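PDB 4WOJ: aspartate semialdehyde dehydrogenase from Francisella tularensis subsp. tularensis, which probably catalyses the NADPH-dependent reductive dephosphorylation of L-aspartyl-4-phosphate to L-aspartate semialdehyde, a step toward lysine, methionine and threonine. Local coordinates for residues B[303-308]-B[326-331]; B[316-321]-B[347-352]. All coordinates share one frame; numbering follows the deposited sequence.

Both contacts involve one beta-alpha-beta crossover at the edge of a mixed sheet: interaction 1 joins its two strands, 304-307 and 329-336, and interaction 2 packs its helical connection, at the bend between helices 311-317 and 320-323, on the next strand, 343-351. Interaction 1 is partly buried, held by backbone hydrogen bonds and touched by no other chain of the assembly. Interaction 2 is fully buried, has no hydrogen bond between its segments, depends on apolar contact and is packed on by the second subunit. The two meet at strand 329-336. There Leu318 CD1 packs 3.6 Å from Ile331 N. A probable backbone hydrogen bond joins Ala330 N to Val349 O at 2.9 Å.

Interaction 1. Residues B[303-308]-B[326-331]; sequences WVKVID and TLDIAI. With NA (sodium ion), chain F.
Val304, Lys305 and Val306 pair in parallel with Ile329, Ala330 and Ile331, the axes of strands 304-307 and 329-331 diverging by 28° and approaching to 4.7 Å. Four backbone hydrogen bonds establish the register. Ile329 N donates to Trp303 O at 3.0 Å, nearly straight at hydrogen (170°). Lys305 then uses both polar backbone atoms: its N donates to Ile329 O, and its O accepts from Ile331 N. The last of the four bonds runs from Ile307 N to Ile331 O.

Among the side chains, Trp303 packs on Leu327: its CB lies 3.5 Å from Leu327 O and ring carbon CD1 3.8 Å from Leu327 CB, the two side chains running alongside and pointing the same way. On the face bearing Val304, Val306, Ile329 and Ile331, gamma branches meet: Val304 CG1 touches Ile331 CG2 at 4.0 Å. The Ile331 first torsion (169°) sends CG1 away from the backbone N and wedges CG2 between N and the carbonyl carbon, from where it reaches the neighbouring strand. The other face carries Lys305 and Ala330, whose CB meets Ile307 CG1. Lys305 CD passes 3.9 Å from Asp328 OD2, but Lys305 NZ stays 5.0 Å from that oxygen, so the opposite charges may attract but form no salt bridge. Val306 O binds the sodium ion at 2.0 Å, shorter than usual for sodium, so the exact length carries no weight; a water is a further ligand.

Parallel neighbours joined through helices 311-317 and 320-323 make this a beta-alpha-beta crossover. Helix 290-298 packs on Val304, Val306 and Ile331; helix 141-149 touches Ile329, while Trp355 of helix 354-369 meets the Trp303 ring edge-to-face. Beyond Ala330 the sheet continues into strand 343-351.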
# COMPACT_ATOMS: atom_id res chain seq x y z
N TRP B 303 -17.45 -1.83 16.85
CA TRP B 303 -17.04 -2.05 15.46
C TRP B 303 -15.67 -2.64 15.27
O TRP B 303 -15.40 -3.26 14.25
CB TRP B 303 -17.20 -0.76 14.65
CG TRP B 303 -18.60 -0.35 14.75
CD1 TRP B 303 -19.67 -0.85 14.03
CD2 TRP B 303 -19.15 0.55 15.71
NE1 TRP B 303 -20.84 -0.26 14.44
CE2 TRP B 303 -20.56 0.60 15.47
CE3 TRP B 303 -18.60 1.29 16.75
CZ2 TRP B 303 -21.41 1.37 16.23
CZ3 TRP B 303 -19.44 2.09 17.50
CH2 TRP B 303 -20.84 2.11 17.25
N VAL B 304 -14.77 -2.41 16.24
CA VAL B 304 -13.41 -2.94 16.17
C VAL B 304 -13.49 -4.46 16.05
O VAL B 304 -14.12 -5.10 16.84
CB VAL B 304 -12.60 -2.55 17.42
CG1 VAL B 304 -11.29 -3.32 17.51
CG2 VAL B 304 -12.30 -1.08 17.38
N LYS B 305 -12.82 -5.02 15.06
CA LYS B 305 -12.87 -6.46 14.82
C LYS B 305 -11.47 -6.97 14.71
O LYS B 305 -10.76 -6.70 13.74
CB LYS B 305 -13.64 -6.72 13.53
CG LYS B 305 -13.77 -8.18 13.22
CD LYS B 305 -14.77 -8.36 12.08
CE LYS B 305 -15.27 -9.80 12.01
NZ LYS B 305 -14.34 -10.57 11.14
N VAL B 306 -11.04 -7.71 15.72
CA VAL B 306 -9.68 -8.18 15.71
C VAL B 306 -9.54 -9.42 14.85
O VAL B 306 -10.37 -10.30 14.88
CB VAL B 306 -9.16 -8.43 17.09
CG1 VAL B 306 -7.80 -9.06 17.03
CG2 VAL B 306 -9.11 -7.11 17.85
N ILE B 307 -8.50 -9.45 14.06
CA ILE B 307 -8.24 -10.52 13.15
C ILE B 307 -6.95 -11.16 13.61
O ILE B 307 -5.91 -10.52 13.61
CB ILE B 307 -8.04 -9.98 11.74
CG1 ILE B 307 -9.23 -9.15 11.33
CG2 ILE B 307 -7.86 -11.10 10.77
CD1 ILE B 307 -10.57 -9.85 11.46
N ASP B 308 -7.05 -12.43 13.95
CA ASP B 308 -5.95 -13.17 14.53
C ASP B 308 -4.80 -13.25 13.56
O ASP B 308 -4.98 -13.40 12.35
CB ASP B 308 -6.48 -14.55 14.95
CG ASP B 308 -5.41 -15.47 15.42
OD1 ASP B 308 -4.79 -15.19 16.46
OD2 ASP B 308 -5.17 -16.50 14.74
N THR B 326 -19.15 -3.01 4.83
CA THR B 326 -19.47 -3.31 6.23
C THR B 326 -19.05 -2.22 7.15
O THR B 326 -18.21 -1.41 6.82
CB THR B 326 -18.76 -4.56 6.75
OG1 THR B 326 -17.37 -4.25 7.06
CG2 THR B 326 -18.88 -5.72 5.76
N LEU B 327 -19.59 -2.27 8.36
CA LEU B 327 -19.19 -1.34 9.41
C LEU B 327 -18.01 -1.85 10.23
O LEU B 327 -17.57 -1.21 11.19
CB LEU B 327 -20.39 -1.02 10.30
CG LEU B 327 -21.44 -0.13 9.60
CD1 LEU B 327 -22.78 -0.22 10.31
CD2 LEU B 327 -21.00 1.32 9.56
N ASP B 328 -17.47 -3.02 9.86
CA ASP B 328 -16.36 -3.56 10.62
C ASP B 328 -15.12 -2.67 10.40
O ASP B 328 -14.81 -2.21 9.29
CB ASP B 328 -16.03 -5.02 10.24
CG ASP B 328 -17.25 -5.98 10.26
OD1 ASP B 328 -18.18 -5.89 11.07
OD2 ASP B 328 -17.26 -6.93 9.46
N ILE B 329 -14.44 -2.40 11.50
CA ILE B 329 -13.11 -1.81 11.51
C ILE B 329 -12.20 -3.01 11.75
O ILE B 329 -11.98 -3.42 12.90
CB ILE B 329 -12.99 -0.75 12.67
CG1 ILE B 329 -14.05 0.33 12.48
CG2 ILE B 329 -11.62 -0.12 12.73
CD1 ILE B 329 -13.98 1.01 11.12
N ALA B 330 -11.71 -3.63 10.69
CA ALA B 330 -10.85 -4.78 10.89
C ALA B 330 -9.41 -4.31 11.24
O ALA B 330 -8.92 -3.28 10.79
CB ALA B 330 -10.85 -5.67 9.68
N ILE B 331 -8.77 -5.06 12.11
CA ILE B 331 -7.43 -4.71 12.56
C ILE B 331 -6.67 -5.92 12.98
O ILE B 331 -7.16 -6.73 13.77
CB ILE B 331 -7.48 -3.72 13.72
CG1 ILE B 331 -6.07 -3.56 14.35
CG2 ILE B 331 -8.51 -4.14 14.72
CD1 ILE B 331 -5.98 -2.39 15.26
NA NA F . -11.27 -11.62 16.02
O HOH W 1 -12.37 -11.87 14.14

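Interaction 2. Residues B[316-321]-B[347-352]; sequences KYLTPQ and FTVGDQ
Leu318, at the bend between the two connecting helices of a beta-alpha-beta crossover, packs with Pro320 on the Phe347 and Val349 face of strand 343-351. With the directions of 318-320 and 347-349 set 41° apart, no hydrogen bond between the segments and Thr319 CA still 6.4 Å from Val349 CA, the bend packs on the strand and does not pair with it.

The apolar contacts come first. The Leu318 side chain lies at the edge of the Phe347 ring, close to its plane, with CG 4.0 Å from ring carbon CD2. Its CG is placed there by an extended first torsion (chi1 -161°), opposite the backbone N. Leu318 CD1 goes on to Val349 CG2 at 4.3 Å, and Pro320 CD meets the other methyl, Val349 CG1, at the same separation. Val349 thus divides its branches between the two residues flanking Thr319.

A second group sets carbon against backbone carbonyls. Leu318 CD1 approaches Phe347 O to 3.5 Å; in return Val349 CG2 comes to 3.7 Å from Leu318 O, and Val349 CG1 to 3.9 Å from Thr319 O. These are van der Waals contacts.

The contact lies at the dimer interface: Thr319 and Pro320 pack on Asn227 of the second subunit, and Phe347 on Ile266 of that subunit. On the strand, Gly350 bonds through its backbone to His276, the predicted proton acceptor.

Polar bonds within the bend are local. Leu318 centres an inverse gamma turn, closed by a weak bond from Thr319 N to Tyr317 O. Thr319 is then the N-cap of helix 320-323, its OG1 accepting the hydrogen of Ala322 N.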
# COMPACT_ATOMS: atom_id res chain seq x y z
N LYS B 316 -8.18 -13.82 4.50
CA LYS B 316 -9.63 -13.82 4.32
C LYS B 316 -10.37 -12.60 4.87
O LYS B 316 -11.30 -12.10 4.25
CB LYS B 316 -10.27 -15.09 4.88
CG LYS B 316 -11.71 -15.23 4.42
CD LYS B 316 -12.33 -16.55 4.77
CE LYS B 316 -13.56 -16.80 3.91
NZ LYS B 316 -14.29 -18.01 4.37
N TYR B 317 -9.97 -12.13 6.04
CA TYR B 317 -10.72 -11.02 6.71
C TYR B 317 -10.04 -9.66 6.76
O TYR B 317 -10.74 -8.68 6.90
CB TYR B 317 -11.16 -11.43 8.11
CG TYR B 317 -11.92 -12.72 8.10
CD1 TYR B 317 -13.24 -12.78 7.60
CD2 TYR B 317 -11.32 -13.91 8.55
CE1 TYR B 317 -13.95 -13.98 7.57
CE2 TYR B 317 -12.01 -15.11 8.53
CZ TYR B 317 -13.33 -15.15 8.03
OH TYR B 317 -14.00 -16.36 8.02
N LEU B 318 -8.71 -9.56 6.70
CA LEU B 318 -8.03 -8.22 6.85
C LEU B 318 -7.80 -7.55 5.50
O LEU B 318 -6.68 -7.23 5.17
CB LEU B 318 -6.73 -8.35 7.61
CG LEU B 318 -6.15 -7.08 8.22
CD1 LEU B 318 -7.11 -6.44 9.20
CD2 LEU B 318 -4.88 -7.46 8.95
N THR B 319 -8.85 -7.42 4.69
CA THR B 319 -8.72 -6.99 3.33
C THR B 319 -9.92 -6.19 2.88
O THR B 319 -10.99 -6.29 3.47
CB THR B 319 -8.57 -8.18 2.36
OG1 THR B 319 -9.85 -8.79 2.13
CG2 THR B 319 -7.59 -9.19 2.89
N PRO B 320 -9.73 -5.36 1.84
CA PRO B 320 -10.78 -4.56 1.26
C PRO B 320 -11.94 -5.40 0.75
O PRO B 320 -13.12 -5.03 0.91
CB PRO B 320 -10.07 -3.88 0.08
CG PRO B 320 -8.65 -3.78 0.48
CD PRO B 320 -8.39 -4.89 1.44
N GLN B 321 -11.59 -6.52 0.11
CA GLN B 321 -12.55 -7.49 -0.32
C GLN B 321 -13.45 -7.85 0.83
O GLN B 321 -14.66 -7.84 0.72
CB GLN B 321 -11.86 -8.77 -0.79
CG GLN B 321 -12.79 -9.73 -1.53
CD GLN B 321 -12.24 -11.13 -1.62
OE1 GLN B 321 -11.81 -11.72 -0.61
NE2 GLN B 321 -12.24 -11.69 -2.83
N PHE B 347 -2.16 -3.63 11.27
CA PHE B 347 -2.71 -3.27 9.96
C PHE B 347 -4.22 -3.25 10.09
O PHE B 347 -4.78 -4.18 10.61
CB PHE B 347 -2.33 -4.31 8.89
CG PHE B 347 -2.57 -3.88 7.47
CD1 PHE B 347 -1.67 -3.10 6.80
CD2 PHE B 347 -3.71 -4.33 6.76
CE1 PHE B 347 -1.89 -2.74 5.48
CE2 PHE B 347 -3.93 -3.97 5.45
CZ PHE B 347 -3.02 -3.16 4.80
N THR B 348 -4.87 -2.21 9.59
CA THR B 348 -6.31 -2.08 9.69
C THR B 348 -6.94 -1.74 8.38
O THR B 348 -6.31 -1.21 7.49
CB THR B 348 -6.75 -1.02 10.77
OG1 THR B 348 -8.18 -0.90 10.73
CG2 THR B 348 -6.11 0.32 10.53
N VAL B 349 -8.21 -2.09 8.27
CA VAL B 349 -8.99 -1.86 7.08
C VAL B 349 -10.41 -1.47 7.49
O VAL B 349 -11.00 -2.11 8.36
CB VAL B 349 -9.12 -3.13 6.24
CG1 VAL B 349 -9.89 -2.86 4.94
CG2 VAL B 349 -7.75 -3.72 5.93
N GLY B 350 -10.94 -0.43 6.85
CA GLY B 350 -12.35 -0.04 7.01
C GLY B 350 -12.90 0.67 5.81
O GLY B 350 -12.16 1.07 4.91
N ASP B 351 -14.22 0.82 5.78
CA ASP B 351 -14.94 1.26 4.58
C ASP B 351 -14.99 2.77 4.50
O ASP B 351 -15.53 3.42 5.38
CB ASP B 351 -16.37 0.75 4.61
CG ASP B 351 -17.11 1.05 3.32
OD1 ASP B 351 -17.64 2.17 3.16
OD2 ASP B 351 -17.09 0.18 2.45
N GLN B 352 -14.47 3.32 3.42
CA GLN B 352 -14.34 4.76 3.28
C GLN B 352 -15.66 5.48 3.34
O GLN B 352 -15.75 6.54 3.94
CB GLN B 352 -13.62 5.10 1.97
CG GLN B 352 -13.31 6.57 1.81
CD GLN B 352 -14.31 7.30 0.96
OE1 GLN B 352 -14.67 6.83 -0.12
NE2 GLN B 352 -14.76 8.47 1.42